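Local coordinates for protein beta-phenylalanine aminotransferase (Variovorax paradoxus, PDB 4AO9) that probably catalyses the pyridoxal-5'-phosphate-dependent transfer of the amino group of beta-phenylalanine to a keto acid, as a class III aminotransferase, at residues R61-Y66 and A94-G99; S265-H270 and I374-N379. All coordinates share one frame; numbering follows the deposited sequence.

Contact 1 (R61-Y66 and A94-G99)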
loop_
_atom_site.group_PDB
_atom_site.type_symbol
_atom_site.label_atom_id
_atom_site.label_comp_id
_atom_site.label_asym_id
_atom_site.label_seq_id
_atom_site.Cartn_x
_atom_site.Cartn_y
_atom_site.Cartn_z
ATOM N N ARG A 61 11.309 -7.022 2.581
ATOM C CA ARG A 61 10.606 -6.780 3.856
ATOM C C ARG A 61 11.608 -7.065 4.946
ATOM O O ARG A 61 11.957 -8.225 5.171
ATOM C CB ARG A 61 9.410 -7.724 4.019
ATOM C CG ARG A 61 8.263 -7.490 3.055
ATOM C CD ARG A 61 7.267 -8.645 3.059
ATOM N NE ARG A 61 6.729 -8.898 4.396
ATOM C CZ ARG A 61 6.130 -10.034 4.761
ATOM N NH1 ARG A 61 5.979 -11.036 3.891
ATOM N NH2 ARG A 61 5.668 -10.150 5.999
ATOM N N SER A 62 12.078 -6.016 5.617
ATOM C CA SER A 62 13.222 -6.137 6.519
ATOM C C SER A 62 13.090 -7.220 7.586
ATOM O O SER A 62 14.072 -7.896 7.904
ATOM C CB SER A 62 13.555 -4.781 7.150
ATOM O OG SER A 62 13.900 -3.860 6.141
ATOM N N VAL A 63 11.887 -7.408 8.125
ATOM C CA VAL A 63 11.691 -8.397 9.193
ATOM C C VAL A 63 11.957 -9.840 8.738
ATOM O O VAL A 63 12.228 -10.724 9.559
ATOM C CB VAL A 63 10.284 -8.263 9.856
ATOM C CG1 VAL A 63 9.206 -9.029 9.062
ATOM C CG2 VAL A 63 10.317 -8.753 11.302
ATOM N N LEU A 64 11.886 -10.077 7.429
ATOM C CA LEU A 64 12.094 -11.413 6.884
ATOM C C LEU A 64 13.568 -11.769 6.789
ATOM O O LEU A 64 13.901 -12.933 6.608
ATOM C CB LEU A 64 11.448 -11.549 5.503
ATOM C CG LEU A 64 9.938 -11.318 5.398
ATOM C CD1 LEU A 64 9.496 -11.597 3.964
ATOM C CD2 LEU A 64 9.133 -12.163 6.402
ATOM N N PHE A 65 14.453 -10.780 6.891
ATOM C CA PHE A 65 15.874 -11.106 6.887
ATOM C C PHE A 65 16.380 -11.492 8.269
ATOM O O PHE A 65 16.072 -10.836 9.264
ATOM C CB PHE A 65 16.739 -9.958 6.360
ATOM C CG PHE A 65 18.201 -10.308 6.333
ATOM C CD1 PHE A 65 19.008 -10.086 7.448
ATOM C CD2 PHE A 65 18.753 -10.920 5.217
ATOM C CE1 PHE A 65 20.358 -10.451 7.440
ATOM C CE2 PHE A 65 20.107 -11.292 5.202
ATOM C CZ PHE A 65 20.899 -11.060 6.320
ATOM N N TYR A 66 17.166 -12.562 8.314
ATOM C CA TYR A 66 17.957 -12.883 9.501
ATOM C C TYR A 66 19.265 -13.531 9.071
ATOM O O TYR A 66 19.357 -14.117 7.977
ATOM C CB TYR A 66 17.192 -13.787 10.483
ATOM C CG TYR A 66 16.527 -14.976 9.831
ATOM C CD1 TYR A 66 15.230 -14.867 9.314
ATOM C CD2 TYR A 66 17.185 -16.212 9.718
ATOM C CE1 TYR A 66 14.601 -15.935 8.696
ATOM C CE2 TYR A 66 16.552 -17.298 9.095
ATOM C CZ TYR A 66 15.260 -17.152 8.591
ATOM O OH TYR A 66 14.625 -18.213 7.982
ATOM N N ALA A 94 2.716 -17.191 10.917
ATOM C CA ALA A 94 1.498 -16.894 10.147
ATOM C C ALA A 94 1.414 -15.459 9.614
ATOM O O ALA A 94 0.471 -14.715 9.923
ATOM C CB ALA A 94 0.243 -17.265 10.977
ATOM N N GLU A 95 2.422 -15.094 8.820
ATOM C CA GLU A 95 2.511 -13.795 8.151
ATOM C C GLU A 95 2.312 -12.625 9.113
ATOM O O GLU A 95 1.634 -11.645 8.803
ATOM C CB GLU A 95 1.567 -13.748 6.944
ATOM C CG GLU A 95 1.987 -12.738 5.863
ATOM C CD GLU A 95 3.327 -13.066 5.243
ATOM O OE1 GLU A 95 4.364 -12.645 5.783
ATOM O OE2 GLU A 95 3.348 -13.739 4.198
ATOM N N TYR A 96 2.916 -12.748 10.292
ATOM C CA TYR A 96 2.923 -11.665 11.273
ATOM C C TYR A 96 1.500 -11.212 11.594
ATOM O O TYR A 96 1.226 -10.023 11.718
ATOM C CB TYR A 96 3.849 -10.506 10.813
ATOM C CG TYR A 96 5.307 -10.883 11.005
ATOM C CD1 TYR A 96 5.974 -11.693 10.078
ATOM C CD2 TYR A 96 5.995 -10.496 12.150
ATOM C CE1 TYR A 96 7.305 -12.086 10.285
ATOM C CE2 TYR A 96 7.318 -10.871 12.354
ATOM C CZ TYR A 96 7.961 -11.664 11.422
ATOM O OH TYR A 96 9.262 -12.045 11.644
ATOM N N THR A 97 0.620 -12.211 11.727
ATOM C CA THR A 97 -0.822 -12.099 12.053
ATOM C C THR A 97 -1.759 -11.973 10.854
ATOM O O THR A 97 -2.963 -12.162 11.004
ATOM C CB THR A 97 -1.196 -11.011 13.112
ATOM O OG1 THR A 97 -1.242 -9.718 12.490
ATOM C CG2 THR A 97 -0.236 -10.994 14.295
ATOM N N ALA A 98 -1.231 -11.654 9.671
ATOM C CA ALA A 98 -2.088 -11.563 8.485
ATOM C C ALA A 98 -2.635 -12.930 8.069
ATOM O O ALA A 98 -3.735 -13.025 7.521
ATOM C CB ALA A 98 -1.339 -10.895 7.314
ATOM N N GLY A 99 -1.864 -13.983 8.348
ATOM C CA GLY A 99 -2.156 -15.335 7.848
ATOM C C GLY A 99 -3.015 -16.185 8.773
ATOM O O GLY A 99 -2.786 -17.383 8.925
HETATM O O HOH W 1 10.571 -13.183 9.710
#
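R61 and E95 form a salt bridge in which both terminal nitrogens of the guanidinium close on a single carboxylate oxygen. NH2 of R61 stands 2.8 Å from OE1 of E95, and NH1 of R61 reaches the same OE1 at 3.0 Å. The oxygen lies in the guanidinium plane, yet the nitrogens meet it from one face of the carboxylate, the two planes being turned 59° apart. E95 turns CG away from its backbone N (chi1 -155°) and bends at chi2, which brings OE1 to R61; glutamate suits the place by its second oxygen, OE2, which accepts from N of T123 of the second subunit. Arginine brings several N-H groups: NE and NH1 of R61 also donate to G319 and N323 of that subunit, while CD2 of L64 lies over one guanidinium face.

Tyrosine at Y96 gives a ring face to V63 and a hydroxyl to a water. CG1 of V63 sits 4.0 Å from the ring centroid of Y96, a CH-pi contact, and the in-plane water bridges OH of Y96 (2.6 Å) and O of V63 (3.0 Å).

The contact lies at the subunit interface of a PLP-dependent fold type I dimer, the Y96 side chain about 6 Å from the cofactor. It joins the 3-10 turn 62-64 to the loop between strand 88-91 and helix 106-117, and Y96 also meets F420 of strand 420-422.

Contact 2 (S265-H270 and I374-N379)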
loop_
_atom_site.group_PDB
_atom_site.type_symbol
_atom_site.label_atom_id
_atom_site.label_comp_id
_atom_site.label_asym_id
_atom_site.label_seq_id
_atom_site.Cartn_x
_atom_site.Cartn_y
_atom_site.Cartn_z
ATOM N N SER A 265 -7.153 -5.995 16.430
ATOM C CA SER A 265 -8.558 -6.252 16.090
ATOM C C SER A 265 -8.893 -7.733 16.141
ATOM O O SER A 265 -10.044 -8.089 16.325
ATOM C CB SER A 265 -8.916 -5.690 14.720
ATOM O OG SER A 265 -8.342 -6.501 13.717
ATOM N N ARG A 266 -7.886 -8.586 15.984
ATOM C CA ARG A 266 -8.129 -10.041 16.037
ATOM C C ARG A 266 -8.223 -10.636 17.431
ATOM O O ARG A 266 -8.546 -11.825 17.563
ATOM C CB ARG A 266 -7.101 -10.846 15.225
ATOM C CG ARG A 266 -5.644 -10.480 15.409
ATOM C CD ARG A 266 -4.765 -11.350 14.503
ATOM N NE ARG A 266 -4.561 -12.598 15.200
ATOM C CZ ARG A 266 -3.986 -13.708 14.744
ATOM N NH1 ARG A 266 -3.497 -13.825 13.505
ATOM N NH2 ARG A 266 -3.911 -14.730 15.573
ATOM N N LEU A 267 -7.958 -9.830 18.458
ATOM C CA LEU A 267 -7.729 -10.367 19.802
ATOM C C LEU A 267 -8.973 -10.692 20.611
ATOM O O LEU A 267 -8.879 -11.261 21.702
ATOM C CB LEU A 267 -6.825 -9.428 20.602
ATOM C CG LEU A 267 -5.376 -9.386 20.157
ATOM C CD1 LEU A 267 -4.654 -8.290 20.939
ATOM C CD2 LEU A 267 -4.706 -10.761 20.337
ATOM N N ALA A 268 -10.134 -10.305 20.103
ATOM C CA ALA A 268 -11.402 -10.568 20.761
ATOM C C ALA A 268 -12.450 -10.531 19.665
ATOM O O ALA A 268 -12.155 -10.051 18.566
ATOM C CB ALA A 268 -11.682 -9.514 21.836
ATOM N N PRO A 269 -13.672 -11.033 19.940
ATOM C CA PRO A 269 -14.716 -11.080 18.908
ATOM C C PRO A 269 -14.936 -9.744 18.184
ATOM O O PRO A 269 -15.190 -9.731 16.977
ATOM C CB PRO A 269 -15.955 -11.503 19.700
ATOM C CG PRO A 269 -15.386 -12.372 20.773
ATOM C CD PRO A 269 -14.120 -11.685 21.189
ATOM N N HIS A 270 -14.801 -8.639 18.910
ATOM C CA HIS A 270 -14.967 -7.319 18.321
ATOM C C HIS A 270 -13.741 -6.424 18.520
ATOM O O HIS A 270 -13.841 -5.194 18.547
ATOM C CB HIS A 270 -16.263 -6.692 18.829
ATOM C CG HIS A 270 -17.456 -7.535 18.519
ATOM N ND1 HIS A 270 -18.024 -7.576 17.264
ATOM C CD2 HIS A 270 -18.135 -8.436 19.270
ATOM C CE1 HIS A 270 -19.027 -8.436 17.264
ATOM N NE2 HIS A 270 -19.107 -8.981 18.465
ATOM N N ILE A 374 -1.505 -11.251 24.599
ATOM C CA ILE A 374 -2.940 -11.404 24.820
ATOM C C ILE A 374 -3.463 -12.419 23.823
ATOM O O ILE A 374 -3.107 -12.379 22.639
ATOM C CB ILE A 374 -3.705 -10.071 24.572
ATOM C CG1 ILE A 374 -3.233 -8.968 25.527
ATOM C CG2 ILE A 374 -5.224 -10.286 24.708
ATOM C CD1 ILE A 374 -3.723 -7.565 25.157
ATOM N N GLY A 375 -4.289 -13.348 24.288
ATOM C CA GLY A 375 -4.985 -14.248 23.371
ATOM C C GLY A 375 -4.056 -15.004 22.442
ATOM O O GLY A 375 -3.113 -15.648 22.887
ATOM N N SER A 376 -4.283 -14.867 21.137
ATOM C CA SER A 376 -3.579 -15.683 20.142
ATOM C C SER A 376 -2.219 -15.114 19.704
ATOM O O SER A 376 -1.585 -15.654 18.793
ATOM C CB SER A 376 -4.481 -15.906 18.926
ATOM O OG SER A 376 -4.895 -14.655 18.386
ATOM N N LEU A 377 -1.779 -14.045 20.372
ATOM C CA LEU A 377 -0.506 -13.383 20.069
ATOM C C LEU A 377 0.369 -13.313 21.310
ATOM O O LEU A 377 -0.064 -12.835 22.358
ATOM C CB LEU A 377 -0.745 -11.967 19.552
ATOM C CG LEU A 377 -1.700 -11.810 18.361
ATOM C CD1 LEU A 377 -1.862 -10.323 18.028
ATOM C CD2 LEU A 377 -1.200 -12.607 17.169
ATOM N N MET A 378 1.605 -13.794 21.203
ATOM C CA MET A 378 2.537 -13.697 22.331
ATOM C C MET A 378 3.970 -13.556 21.840
ATOM O O MET A 378 4.244 -13.745 20.658
ATOM C CB MET A 378 2.390 -14.905 23.274
ATOM C CG MET A 378 2.673 -16.228 22.601
ATOM S SD MET A 378 2.005 -17.659 23.473
ATOM C CE MET A 378 0.299 -17.601 22.936
ATOM N N ASN A 379 4.888 -13.232 22.741
ATOM C CA ASN A 379 6.282 -13.016 22.366
ATOM C C ASN A 379 7.213 -13.486 23.474
ATOM O O ASN A 379 7.014 -13.124 24.639
ATOM C CB ASN A 379 6.511 -11.519 22.081
ATOM C CG ASN A 379 7.602 -11.248 21.039
ATOM O OD1 ASN A 379 7.331 -10.630 20.003
ATOM N ND2 ASN A 379 8.835 -11.679 21.311
#
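R266 and L267 pack against the tip of a beta hairpin, whose strands 370-374 and 377-381 are joined by a type II' turn from I374 to L377. Both parts belong to a class III aminotransferase of the PLP-dependent fold type I: the first lies in the loop that follows strand 256-260 of the large mixed sheet, and the second on a smaller antiparallel sheet. The contact is buried and mainly apolar, with one polar link.

A side chain at G375 would head toward CD2 of L267; the positive phi of G375 by itself favours glycine. L267 points at the hairpin, where its CD2 lies 3.7 Å from CD1 of L377 and its CD1 is 4.2 Å from CB of I374. It crosses both side chains at about a right angle, CD2 and CD1 each taking a different one; leucine's fork suits the double task. CD2 of L267 also approaches O of I374 to 3.2 Å, while that oxygen accepts the turn-closing bond from N of L377.

Beside this core, R266 starts with CG lying between the backbone N and the carbonyl carbon (chi1 46°) and bends at chi3, which turns its guanidinium to S376 and L377. CD2 of L377 lies over one face of the guanidinium, 3.6 Å above its plane and displaced toward the rim. NH2 donates to O of L423, its strongest polar partner, and NH1 probably to O of T97, whereas the buried NE has no hydrogen-bond partner in the model. A leucine at R266 would probably leave the hydroxyl of S376 and the carbonyls of L423 and T97 without these donors. The small hydroxyl of S376 fits at the edge of the arginine: the same NH2 of R266 also donates to OG of S376 at 3.0 Å, almost straight at 174° and in the guanidinium plane.

In the fold
Contact 1 closes before contact 2 opens along the chain, yet their centres are only about 17 Å apart. They meet at T97, whose O lies 3.1 Å from NH1 of R266, a probable hydrogen bond, and whose CG2 packs 3.4 Å from CD2 of L377. Strand 420-422, third strand of the small antiparallel sheet, runs beside both: Y96 and T97 touch it from contact 1, R266 and L377 from contact 2. Contact 2 stays within one chain, joining a loop that leaves the large mixed sheet to the hairpin of the small one. Contact 1 lies between the second subunit and the PLP pocket; both contacts border that pocket, where T97 touches K287 and L377 touches M263.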